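Putative triphosphoribosyl-dephospho-coA synthase (Archaeoglobus fulgidus DSM 4304, PDB 3H9P) is of unproven function but probably binds ATP and may make the triphosphoribosyl-dephospho-CoA prosthetic-group precursor. Local coordinates at residues Gly37-Leu41 and Ser97-Ala101; Thr90-Ser95 and Lys130-Trp136; Lys155-Glu159 and Leu181-Phe185. All blocks are in the same frame, centred on the assembly; numbering follows the deposited sequence.

Contact 1. Residues Gly37-Leu41 and Ser97-Ala101; sequences GEGVL and SVLEA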
ATOM      1  N   GLY A  37       4.863   0.479  20.800  1.00 30.02           N
ATOM      2  CA  GLY A  37       4.310  -0.722  20.190  1.00 30.14           C
ATOM      3  C   GLY A  37       3.316  -1.442  21.081  1.00 31.13           C
ATOM      4  O   GLY A  37       2.150  -1.639  20.710  1.00 30.77           O
ATOM      5  N   GLU A  38       3.797  -1.862  22.248  1.00 30.95           N
ATOM      6  CA  GLU A  38       2.969  -2.510  23.255  1.00 31.33           C
ATOM      7  C   GLU A  38       1.734  -1.690  23.553  1.00 29.73           C
ATOM      8  O   GLU A  38       0.645  -2.241  23.691  1.00 30.23           O
ATOM      9  CB  GLU A  38       3.746  -2.688  24.567  1.00 31.47           C
ATOM     10  CG  GLU A  38       4.387  -4.020  24.723  1.00 37.13           C
ATOM     11  CD  GLU A  38       3.514  -5.139  24.168  1.00 43.86           C
ATOM     12  OE1 GLU A  38       2.434  -5.404  24.761  1.00 45.05           O
ATOM     13  OE2 GLU A  38       3.912  -5.727  23.128  1.00 45.52           O
ATOM     14  N   GLY A  39       1.927  -0.382  23.664  1.00 28.14           N
ATOM     15  CA  GLY A  39       0.847   0.556  23.927  1.00 26.60           C
ATOM     16  C   GLY A  39      -0.274   0.515  22.907  1.00 26.10           C
ATOM     17  O   GLY A  39      -1.468   0.442  23.271  1.00 24.38           O
ATOM     18  N   VAL A  40       0.107   0.545  21.627  1.00 25.82           N
ATOM     19  CA  VAL A  40      -0.873   0.524  20.536  1.00 26.38           C
ATOM     20  C   VAL A  40      -1.589  -0.799  20.606  1.00 26.12           C
ATOM     21  O   VAL A  40      -2.802  -0.823  20.595  1.00 26.63           O
ATOM     22  CB  VAL A  40      -0.208   0.702  19.142  1.00 26.98           C
ATOM     23  CG1 VAL A  40      -1.235   0.594  17.978  1.00 25.96           C
ATOM     24  CG2 VAL A  40       0.575   2.003  19.081  1.00 26.57           C
ATOM     25  N   LEU A  41      -0.837  -1.878  20.787  1.00 25.94           N
ATOM     26  CA  LEU A  41      -1.407  -3.220  20.854  1.00 27.45           C
ATOM     27  C   LEU A  41      -2.387  -3.455  22.019  1.00 27.66           C
ATOM     28  O   LEU A  41      -3.445  -4.066  21.840  1.00 27.56           O
ATOM     29  CB  LEU A  41      -0.292  -4.282  20.820  1.00 27.22           C
ATOM     30  CG  LEU A  41      -0.694  -5.756  20.941  1.00 28.83           C
ATOM     31  CD1 LEU A  41      -1.460  -6.223  19.723  1.00 27.31           C
ATOM     32  CD2 LEU A  41       0.517  -6.678  21.179  1.00 30.08           C
ATOM     33  N   SER A  97       4.741  -5.332  17.208  1.00 24.27           N
ATOM     34  CA  SER A  97       3.540  -5.053  17.983  1.00 24.81           C
ATOM     35  C   SER A  97       2.548  -4.223  17.177  1.00 25.10           C
ATOM     36  O   SER A  97       1.359  -4.530  17.139  1.00 24.27           O
ATOM     37  CB  SER A  97       3.885  -4.283  19.240  1.00 24.28           C
ATOM     38  OG  SER A  97       4.585  -5.114  20.127  1.00 25.66           O
ATOM     39  N   VAL A  98       3.030  -3.187  16.512  1.00 25.05           N
ATOM     40  CA  VAL A  98       2.097  -2.389  15.764  1.00 26.69           C
ATOM     41  C   VAL A  98       1.425  -3.216  14.656  1.00 28.05           C
ATOM     42  O   VAL A  98       0.202  -3.128  14.476  1.00 27.95           O
ATOM     43  CB  VAL A  98       2.743  -1.101  15.243  1.00 27.36           C
ATOM     44  CG1 VAL A  98       1.858  -0.403  14.215  1.00 26.87           C
ATOM     45  CG2 VAL A  98       3.009  -0.161  16.417  1.00 26.77           C
ATOM     46  N   LEU A  99       2.223  -4.019  13.946  1.00 28.62           N
ATOM     47  CA  LEU A  99       1.732  -4.916  12.909  1.00 30.09           C
ATOM     48  C   LEU A  99       0.701  -5.944  13.419  1.00 30.25           C
ATOM     49  O   LEU A  99      -0.366  -6.120  12.823  1.00 30.51           O
ATOM     50  CB  LEU A  99       2.917  -5.604  12.212  1.00 30.84           C
ATOM     51  CG  LEU A  99       2.640  -6.448  10.965  1.00 32.95           C
ATOM     52  CD1 LEU A  99       1.730  -5.710   9.965  1.00 35.18           C
ATOM     53  CD2 LEU A  99       3.952  -6.809  10.288  1.00 34.33           C
ATOM     54  N   GLU A 100       1.002  -6.598  14.534  1.00 30.46           N
ATOM     55  CA  GLU A 100       0.016  -7.431  15.209  1.00 31.16           C
ATOM     56  C   GLU A 100      -1.256  -6.668  15.620  1.00 31.32           C
ATOM     57  O   GLU A 100      -2.354  -7.185  15.495  1.00 30.45           O
ATOM     58  CB  GLU A 100       0.639  -8.105  16.422  1.00 31.89           C
ATOM     59  CG  GLU A 100      -0.328  -9.036  17.140  1.00 36.62           C
ATOM     60  CD  GLU A 100       0.217  -9.555  18.435  1.00 43.74           C
ATOM     61  OE1 GLU A 100       1.462  -9.485  18.615  1.00 47.97           O
ATOM     62  OE2 GLU A 100      -0.590 -10.044  19.270  1.00 46.02           O
ATOM     63  N   ALA A 101      -1.116  -5.420  16.072  1.00 31.94           N
ATOM     64  CA  ALA A 101      -2.290  -4.603  16.427  1.00 32.83           C
ATOM     65  C   ALA A 101      -3.188  -4.331  15.209  1.00 33.50           C
ATOM     66  O   ALA A 101      -4.437  -4.327  15.308  1.00 33.59           O
ATOM     67  CB  ALA A 101      -1.861  -3.261  17.112  1.00 31.67           C
TER
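Two neighbouring helices of an all-helical fold, 36-46 and 92-105, run side by side where Gly37 and Leu41 meet Ser97 and Ala101. The axes of the two short segments run nearly parallel, at 12°, and come within 8.0 Å. Such closeness needs small residues. Gly37 presents bare backbone, and Ser97 CB sits 3.4 Å from Gly37 C, ground that a side chain on Gly37 would contest. One turn on, the methyl of Ala101 lies 3.8 Å from Leu41 CA.

This is parallel helix packing with small residues at the crossing and larger aliphatic ones beside it. On the buried flank Val40 CG1 reaches Ala101 CB at 4.0 Å, and the CG2 methyls of Val40 and Val98 face each other; helix 58-68 covers this flank through Phe58, Leu62 and Val65. Leu41 packs beside it: with CG anti to the backbone N (chi1 177°), CD1 lies over the backbone of Ala101 and CD2 against the carboxylate end of Glu100, whose extended chain passes it at a slant.

On the partly exposed side of the pair Glu38, bent at chi2, turns its end back so that OE2 accepts from Ser97 OG at 3.1 Å, on the anti side and 35° out of the carboxylate plane. An alanine here would end that bond, and Ser97 OG would probably be left with its weak bond to Arg93 O.

Contact 2. Residues Thr90-Ser95 and Lys130-Trp136; sequences TDFRDS and KINLYEW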
ATOM      1  N   THR A  90      12.476   3.944  18.989  1.00 28.65           N
ATOM      2  CA  THR A  90      11.776   2.659  19.111  1.00 29.13           C
ATOM      3  C   THR A  90      12.685   1.602  18.511  1.00 29.18           C
ATOM      4  O   THR A  90      13.728   1.940  17.980  1.00 29.48           O
ATOM      5  CB  THR A  90      10.440   2.631  18.330  1.00 29.57           C
ATOM      6  OG1 THR A  90      10.680   3.033  16.970  1.00 28.00           O
ATOM      7  CG2 THR A  90       9.405   3.551  18.993  1.00 28.96           C
ATOM      8  N   ASP A  91      12.317   0.329  18.611  1.00 29.34           N
ATOM      9  CA  ASP A  91      13.050  -0.726  17.886  1.00 29.17           C
ATOM     10  C   ASP A  91      12.062  -1.599  17.073  1.00 28.64           C
ATOM     11  O   ASP A  91      10.867  -1.250  16.967  1.00 28.10           O
ATOM     12  CB  ASP A  91      13.923  -1.537  18.839  1.00 29.05           C
ATOM     13  CG  ASP A  91      13.118  -2.387  19.770  1.00 31.92           C
ATOM     14  OD1 ASP A  91      11.880  -2.435  19.613  1.00 36.25           O
ATOM     15  OD2 ASP A  91      13.714  -3.005  20.678  1.00 37.84           O
ATOM     16  N   PHE A  92      12.547  -2.708  16.515  1.00 28.44           N
ATOM     17  CA  PHE A  92      11.751  -3.522  15.571  1.00 28.52           C
ATOM     18  C   PHE A  92      10.597  -4.215  16.266  1.00 28.65           C
ATOM     19  O   PHE A  92       9.559  -4.473  15.660  1.00 29.14           O
ATOM     20  CB  PHE A  92      12.608  -4.536  14.780  1.00 28.54           C
ATOM     21  CG  PHE A  92      13.084  -5.716  15.603  1.00 28.11           C
ATOM     22  CD1 PHE A  92      14.350  -5.722  16.148  1.00 29.78           C
ATOM     23  CD2 PHE A  92      12.267  -6.816  15.819  1.00 26.86           C
ATOM     24  CE1 PHE A  92      14.811  -6.819  16.907  1.00 28.80           C
ATOM     25  CE2 PHE A  92      12.707  -7.895  16.567  1.00 28.05           C
ATOM     26  CZ  PHE A  92      13.985  -7.900  17.114  1.00 26.74           C
ATOM     27  N   ARG A  93      10.755  -4.478  17.556  1.00 29.27           N
ATOM     28  CA  ARG A  93       9.669  -5.054  18.324  1.00 29.63           C
ATOM     29  C   ARG A  93       8.469  -4.122  18.380  1.00 29.81           C
ATOM     30  O   ARG A  93       7.329  -4.591  18.415  1.00 30.02           O
ATOM     31  CB  ARG A  93      10.130  -5.407  19.714  1.00 30.53           C
ATOM     32  CG  ARG A  93      11.258  -6.412  19.723  1.00 32.97           C
ATOM     33  CD  ARG A  93      11.305  -7.109  21.036  1.00 38.08           C
ATOM     34  NE  ARG A  93      12.047  -8.362  20.932  1.00 44.99           N
ATOM     35  CZ  ARG A  93      12.221  -9.207  21.941  1.00 46.11           C
ATOM     36  NH1 ARG A  93      11.706  -8.920  23.143  1.00 46.77           N
ATOM     37  NH2 ARG A  93      12.905 -10.328  21.749  1.00 46.70           N
ATOM     38  N   ASP A  94       8.697  -2.813  18.346  1.00 29.25           N
ATOM     39  CA  ASP A  94       7.559  -1.876  18.298  1.00 29.94           C
ATOM     40  C   ASP A  94       6.786  -1.988  16.992  1.00 29.42           C
ATOM     41  O   ASP A  94       5.558  -1.941  16.963  1.00 30.55           O
ATOM     42  CB  ASP A  94       8.024  -0.437  18.496  1.00 29.81           C
ATOM     43  CG  ASP A  94       8.535  -0.196  19.887  1.00 32.36           C
ATOM     44  OD1 ASP A  94       7.666  -0.239  20.804  1.00 34.85           O
ATOM     45  OD2 ASP A  94       9.791  -0.018  20.066  1.00 32.23           O
ATOM     46  N   SER A  95       7.528  -2.130  15.908  1.00 29.05           N
ATOM     47  CA  SER A  95       6.953  -2.404  14.593  1.00 27.63           C
ATOM     48  C   SER A  95       6.112  -3.660  14.552  1.00 26.51           C
ATOM     49  O   SER A  95       5.018  -3.650  14.004  1.00 26.12           O
ATOM     50  CB  SER A  95       8.084  -2.535  13.590  1.00 27.92           C
ATOM     51  OG  SER A  95       8.542  -1.246  13.301  1.00 25.05           O
ATOM     52  N   LYS A 130      15.984  -5.101  11.367  1.00 31.75           N
ATOM     53  CA  LYS A 130      15.797  -4.308  12.578  1.00 31.19           C
ATOM     54  C   LYS A 130      15.151  -2.962  12.251  1.00 30.35           C
ATOM     55  O   LYS A 130      15.701  -1.878  12.503  1.00 30.53           O
ATOM     56  CB  LYS A 130      17.131  -4.168  13.320  1.00 31.08           C
ATOM     57  CG  LYS A 130      17.677  -5.523  13.767  1.00 32.32           C
ATOM     58  CD  LYS A 130      18.958  -5.357  14.584  1.00 35.76           C
ATOM     59  CE  LYS A 130      19.787  -6.621  14.623  1.00 38.42           C
ATOM     60  NZ  LYS A 130      20.976  -6.516  15.555  1.00 41.19           N
ATOM     61  N   ILE A 131      13.968  -3.046  11.657  1.00 29.27           N
ATOM     62  CA  ILE A 131      13.287  -1.856  11.190  1.00 27.40           C
ATOM     63  C   ILE A 131      12.353  -1.359  12.269  1.00 27.25           C
ATOM     64  O   ILE A 131      11.295  -1.966  12.552  1.00 27.56           O
ATOM     65  CB  ILE A 131      12.558  -2.058   9.840  1.00 27.25           C
ATOM     66  CG1 ILE A 131      13.548  -2.615   8.802  1.00 25.65           C
ATOM     67  CG2 ILE A 131      11.941  -0.749   9.391  1.00 23.90           C
ATOM     68  CD1 ILE A 131      13.014  -2.755   7.337  1.00 25.47           C
ATOM     69  N   ASN A 132      12.751  -0.248  12.883  1.00 26.12           N
ATOM     70  CA  ASN A 132      11.957   0.298  13.944  1.00 25.83           C
ATOM     71  C   ASN A 132      10.679   0.970  13.402  1.00 26.23           C
ATOM     72  O   ASN A 132      10.446   1.042  12.194  1.00 25.98           O
ATOM     73  CB  ASN A 132      12.808   1.169  14.853  1.00 25.52           C
ATOM     74  CG  ASN A 132      12.932   2.601  14.380  1.00 25.19           C
ATOM     75  OD1 ASN A 132      12.259   3.054  13.472  1.00 21.91           O
ATOM     76  ND2 ASN A 132      13.801   3.334  15.045  1.00 26.81           N
ATOM     77  N   LEU A 133       9.832   1.451  14.285  1.00 26.41           N
ATOM     78  CA  LEU A 133       8.515   1.864  13.843  1.00 26.44           C
ATOM     79  C   LEU A 133       8.636   3.130  13.008  1.00 26.76           C
ATOM     80  O   LEU A 133       7.852   3.375  12.103  1.00 26.50           O
ATOM     81  CB  LEU A 133       7.624   2.098  15.043  1.00 25.48           C
ATOM     82  CG  LEU A 133       6.208   2.613  14.810  1.00 25.77           C
ATOM     83  CD1 LEU A 133       5.370   1.581  13.947  1.00 20.70           C
ATOM     84  CD2 LEU A 133       5.610   2.830  16.196  1.00 25.25           C
ATOM     85  N   TYR A 134       9.652   3.928  13.327  1.00 27.49           N
ATOM     86  CA  TYR A 134       9.890   5.186  12.638  1.00 27.30           C
ATOM     87  C   TYR A 134      10.321   4.896  11.216  1.00 26.76           C
ATOM     88  O   TYR A 134       9.736   5.430  10.263  1.00 26.62           O
ATOM     89  CB  TYR A 134      10.943   5.990  13.380  1.00 26.71           C
ATOM     90  CG  TYR A 134      11.250   7.312  12.749  1.00 29.25           C
ATOM     91  CD1 TYR A 134      10.365   8.376  12.892  1.00 31.02           C
ATOM     92  CD2 TYR A 134      12.445   7.521  12.033  1.00 30.04           C
ATOM     93  CE1 TYR A 134      10.632   9.611  12.352  1.00 33.79           C
ATOM     94  CE2 TYR A 134      12.728   8.782  11.465  1.00 33.03           C
ATOM     95  CZ  TYR A 134      11.802   9.816  11.646  1.00 34.25           C
ATOM     96  OH  TYR A 134      11.989  11.059  11.126  1.00 36.36           O
ATOM     97  N   GLU A 135      11.327   4.036  11.092  1.00 26.79           N
ATOM     98  CA  GLU A 135      11.909   3.658   9.788  1.00 26.93           C
ATOM     99  C   GLU A 135      10.866   2.989   8.911  1.00 26.21           C
ATOM    100  O   GLU A 135      10.765   3.271   7.732  1.00 26.16           O
ATOM    101  CB  GLU A 135      13.140   2.762   9.972  1.00 26.23           C
ATOM    102  CG  GLU A 135      14.202   3.426  10.843  1.00 28.72           C
ATOM    103  CD  GLU A 135      15.249   2.472  11.429  1.00 32.43           C
ATOM    104  OE1 GLU A 135      14.937   1.320  11.826  1.00 33.55           O
ATOM    105  OE2 GLU A 135      16.420   2.894  11.514  1.00 36.01           O
ATOM    106  N   TRP A 136      10.088   2.105   9.503  1.00 26.36           N
ATOM    107  CA  TRP A 136       9.001   1.466   8.797  1.00 27.35           C
ATOM    108  C   TRP A 136       8.104   2.535   8.182  1.00 27.23           C
ATOM    109  O   TRP A 136       7.885   2.543   6.967  1.00 26.97           O
ATOM    110  CB  TRP A 136       8.206   0.589   9.758  1.00 27.33           C
ATOM    111  CG  TRP A 136       7.320  -0.394   9.061  1.00 29.40           C
ATOM    112  CD1 TRP A 136       7.436  -0.835   7.778  1.00 29.18           C
ATOM    113  CD2 TRP A 136       6.220  -1.110   9.633  1.00 31.62           C
ATOM    114  NE1 TRP A 136       6.456  -1.752   7.498  1.00 28.80           N
ATOM    115  CE2 TRP A 136       5.701  -1.954   8.620  1.00 31.61           C
ATOM    116  CE3 TRP A 136       5.609  -1.111  10.905  1.00 34.08           C
ATOM    117  CZ2 TRP A 136       4.592  -2.800   8.827  1.00 33.42           C
ATOM    118  CZ3 TRP A 136       4.486  -1.954  11.117  1.00 34.91           C
ATOM    119  CH2 TRP A 136       3.995  -2.783  10.077  1.00 35.71           C
TER
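Ser95 and Thr90 make the close-fitting part of this contact, each engaging with its hydroxyl the chain that leads into helix 133-138. Ser95 OG donates to Ile131 O at 2.9 Å; the donor stands 25° out of the carbonyl plane. A serine is small enough to sit here with Trp136 beside it: CE3 of the indole lies 3.9 Å from Ser95 CB, and Ile126 packs on both. Thr90 OG1 accepts from Leu133 N at 3.2 Å while also bonded to Leu87 O. Its chi1 of 53°, which places OG1 between the backbone N and the carbonyl carbon, turns the hydroxyl to that amide. Asn132 ND2 adds a weak bond to Thr90 O.

Two helix starts thus lie against each other, each closed by a capping box. At helix 92-105 Asp91 OD1 takes Arg93 N and Asp94 N in weak bonds, and Asp91 N donates to Asp94 OD2 in return. Asn132 caps helix 133-138: OD1 takes Glu135 N at 2.7 Å in a nearly straight bond, and Glu135 OE1 takes Asn132 N. A short polar side chain suits an N-cap because it can bend round to first-turn amides that have no helical carbonyl partner.

Toward solvent the fit slackens. Lys130, whose positive phi belongs to a Schellman motif ending helix 118-129, rests its CA against Phe92 CB and its CG by Phe92 CD1, 4.1 Å away, before its extended chain leads the amine away. At the Glu135 side the second subunit closes in: its Lys129 hydrogen-bonds to Lys130 O and forms a salt bridge with Glu135.

Contact 3. Residues Lys155-Glu159 and Leu181-Phe185; sequences KISIE and LLSKF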
ATOM      1  N   LYS A 155       2.554  17.058  11.894  1.00 26.88           N
ATOM      2  CA  LYS A 155       2.180  18.357  11.306  1.00 28.35           C
ATOM      3  C   LYS A 155       0.661  18.553  11.084  1.00 28.45           C
ATOM      4  O   LYS A 155       0.141  19.629  11.336  1.00 28.62           O
ATOM      5  CB  LYS A 155       2.973  18.624  10.044  1.00 27.88           C
ATOM      6  CG  LYS A 155       4.403  19.110  10.367  1.00 31.08           C
ATOM      7  CD  LYS A 155       5.402  18.741   9.269  1.00 36.59           C
ATOM      8  CE  LYS A 155       5.265  19.596   8.010  1.00 40.66           C
ATOM      9  NZ  LYS A 155       6.051  19.022   6.838  1.00 43.22           N
ATOM     10  N   ILE A 156      -0.051  17.534  10.637  1.00 28.25           N
ATOM     11  CA  ILE A 156      -1.500  17.662  10.522  1.00 28.57           C
ATOM     12  C   ILE A 156      -2.206  17.862  11.878  1.00 28.71           C
ATOM     13  O   ILE A 156      -3.070  18.712  12.020  1.00 29.86           O
ATOM     14  CB  ILE A 156      -2.093  16.474   9.744  1.00 28.41           C
ATOM     15  CG1 ILE A 156      -1.473  16.460   8.332  1.00 27.88           C
ATOM     16  CG2 ILE A 156      -3.598  16.599   9.663  1.00 28.27           C
ATOM     17  CD1 ILE A 156      -1.471  15.071   7.596  1.00 26.20           C
ATOM     18  N   SER A 157      -1.790  17.132  12.893  1.00 27.90           N
ATOM     19  CA  SER A 157      -2.403  17.226  14.194  1.00 27.74           C
ATOM     20  C   SER A 157      -2.243  18.601  14.832  1.00 27.10           C
ATOM     21  O   SER A 157      -3.182  19.118  15.445  1.00 27.29           O
ATOM     22  CB  SER A 157      -1.810  16.138  15.115  1.00 27.17           C
ATOM     23  OG  SER A 157      -2.066  14.864  14.536  1.00 29.53           O
ATOM     24  N   ILE A 158      -1.047  19.158  14.707  1.00 26.56           N
ATOM     25  CA  ILE A 158      -0.705  20.518  15.170  1.00 26.68           C
ATOM     26  C   ILE A 158      -1.535  21.596  14.476  1.00 26.75           C
ATOM     27  O   ILE A 158      -2.081  22.481  15.138  1.00 27.06           O
ATOM     28  CB  ILE A 158       0.811  20.827  14.945  1.00 26.60           C
ATOM     29  CG1 ILE A 158       1.642  19.955  15.876  1.00 27.52           C
ATOM     30  CG2 ILE A 158       1.153  22.345  15.156  1.00 22.56           C
ATOM     31  CD1 ILE A 158       3.094  19.829  15.462  1.00 30.84           C
ATOM     32  N   GLU A 159      -1.654  21.488  13.162  1.00 26.99           N
ATOM     33  CA  GLU A 159      -2.477  22.402  12.359  1.00 28.64           C
ATOM     34  C   GLU A 159      -3.941  22.279  12.779  1.00 28.25           C
ATOM     35  O   GLU A 159      -4.639  23.285  12.909  1.00 29.16           O
ATOM     36  CB  GLU A 159      -2.300  22.113  10.841  1.00 28.50           C
ATOM     37  CG  GLU A 159      -3.402  22.668   9.964  1.00 32.80           C
ATOM     38  CD  GLU A 159      -3.489  22.028   8.580  1.00 42.62           C
ATOM     39  OE1 GLU A 159      -2.798  20.998   8.294  1.00 45.21           O
ATOM     40  OE2 GLU A 159      -4.283  22.562   7.755  1.00 45.54           O
ATOM     41  N   LEU A 181     -10.587  18.949   7.806  1.00 27.22           N
ATOM     42  CA  LEU A 181      -9.639  17.886   7.453  1.00 27.33           C
ATOM     43  C   LEU A 181     -10.222  17.047   6.299  1.00 27.75           C
ATOM     44  O   LEU A 181      -9.507  16.685   5.358  1.00 28.24           O
ATOM     45  CB  LEU A 181      -9.260  17.031   8.666  1.00 28.02           C
ATOM     46  CG  LEU A 181      -8.578  17.764   9.841  1.00 28.54           C
ATOM     47  CD1 LEU A 181      -8.407  16.902  11.130  1.00 22.79           C
ATOM     48  CD2 LEU A 181      -7.260  18.307   9.404  1.00 24.45           C
ATOM     49  N   LEU A 182     -11.527  16.791   6.348  1.00 27.43           N
ATOM     50  CA  LEU A 182     -12.195  16.080   5.269  1.00 27.91           C
ATOM     51  C   LEU A 182     -11.994  16.765   3.891  1.00 27.77           C
ATOM     52  O   LEU A 182     -11.749  16.084   2.877  1.00 27.89           O
ATOM     53  CB  LEU A 182     -13.688  15.887   5.595  1.00 27.52           C
ATOM     54  CG  LEU A 182     -14.464  14.786   4.845  1.00 27.17           C
ATOM     55  CD1 LEU A 182     -13.925  13.353   5.152  1.00 22.89           C
ATOM     56  CD2 LEU A 182     -15.947  14.893   5.140  1.00 24.65           C
ATOM     57  N   SER A 183     -12.054  18.093   3.832  1.00 27.68           N
ATOM     58  CA  SER A 183     -11.812  18.754   2.522  1.00 28.52           C
ATOM     59  C   SER A 183     -10.352  18.895   2.079  1.00 28.51           C
ATOM     60  O   SER A 183     -10.083  19.392   0.984  1.00 29.31           O
ATOM     61  CB  SER A 183     -12.578  20.088   2.319  1.00 28.52           C
ATOM     62  OG  SER A 183     -13.229  20.552   3.471  1.00 27.68           O
ATOM     63  N   LYS A 184      -9.416  18.451   2.892  1.00 28.25           N
ATOM     64  CA  LYS A 184      -8.030  18.782   2.634  1.00 29.64           C
ATOM     65  C   LYS A 184      -7.241  17.523   2.295  1.00 29.76           C
ATOM     66  O   LYS A 184      -6.319  17.547   1.491  1.00 30.29           O
ATOM     67  CB  LYS A 184      -7.458  19.479   3.875  1.00 29.52           C
ATOM     68  CG  LYS A 184      -6.172  20.200   3.689  1.00 31.11           C
ATOM     69  CD  LYS A 184      -5.746  20.788   5.020  1.00 32.48           C
ATOM     70  CE  LYS A 184      -4.536  21.662   4.890  1.00 33.18           C
ATOM     71  NZ  LYS A 184      -4.993  23.061   4.796  1.00 37.47           N
ATOM     72  N   PHE A 185      -7.603  16.411   2.912  1.00 29.82           N
ATOM     73  CA  PHE A 185      -6.792  15.217   2.760  1.00 29.11           C
ATOM     74  C   PHE A 185      -7.722  14.115   2.334  1.00 29.08           C
ATOM     75  O   PHE A 185      -8.697  13.843   3.033  1.00 28.86           O
ATOM     76  CB  PHE A 185      -6.089  14.862   4.068  1.00 28.59           C
ATOM     77  CG  PHE A 185      -5.159  15.931   4.569  1.00 26.38           C
ATOM     78  CD1 PHE A 185      -3.945  16.183   3.920  1.00 22.83           C
ATOM     79  CD2 PHE A 185      -5.492  16.666   5.690  1.00 24.02           C
ATOM     80  CE1 PHE A 185      -3.088  17.145   4.391  1.00 23.53           C
ATOM     81  CE2 PHE A 185      -4.646  17.654   6.170  1.00 26.57           C
ATOM     82  CZ  PHE A 185      -3.449  17.910   5.522  1.00 23.88           C
TER
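Ile156 lays its CD1 methyl over one face of the Phe185 ring, 4.2 Å from the centroid and 19° off the ring normal, a CH-pi contact. The two side chains come from opposite directions, and the ring is met by more than this methyl: Ile156 CG1 approaches CZ at 3.7 Å and CG2 lies beside CE2. A beta-branched residue suits the place because its two branches divide the work. CG2, anti to the backbone N, also reaches Leu181 CD2 at 4.0 Å, while CG1, placed beside the N by a chi1 of -60°, carries CD1 out over the ring. The opposite face of Phe185 is taken by CG of its neighbour Lys184, offset toward the rim, so aliphatic carbon lies on both sides of the aromatic ring.

The contact joins the first turn of helix 155-167 to the end of helix 171-182, within an all-helical fold. Leu181 O receives the amides of both Lys184 and Phe185. Helix 230-246 borders the apolar part, with Leu235 on Ile156, and Ile232 and Thr236 on Leu181; Leu145 and Arg148 of helix 145-151 touch Phe185.

One turn along from Ile156, Glu159 extends toward Lys184 and forms a salt bridge, OE2 to NZ at 3.1 Å. Lys184 comes from the opposite direction, its chain extended until chi4 (97°), where it bends; Glu159 OE2 lies beside CE as well as NZ. Glu159 OE1 lies near the plane of the Phe185 ring, at its edge, 4.2 Å from CZ, where the slightly positive ring hydrogens may suit a carboxylate oxygen.

Overall arrangement
Contacts 1 and 2 are neighbours, their centres about 11 Å apart, and both use helix 92-105: contact 2 holds its start and contact 1 the turns that follow. Their segments alternate along the chain. They touch directly, with Gly37 N probably bonded to Asp94 OD1, Val98 on Leu133 and Leu99 on Trp136, so helices 36-46, 92-105 and 133-138 pack as one group. Contact 3 follows both in sequence and stands apart, about 24 Å from contact 1 and about 25 Å from contact 2 between centres; it lies across the chain's centre from contact 1. Contact 2 alone also meets the second subunit, linking this helical group to the dimer interface.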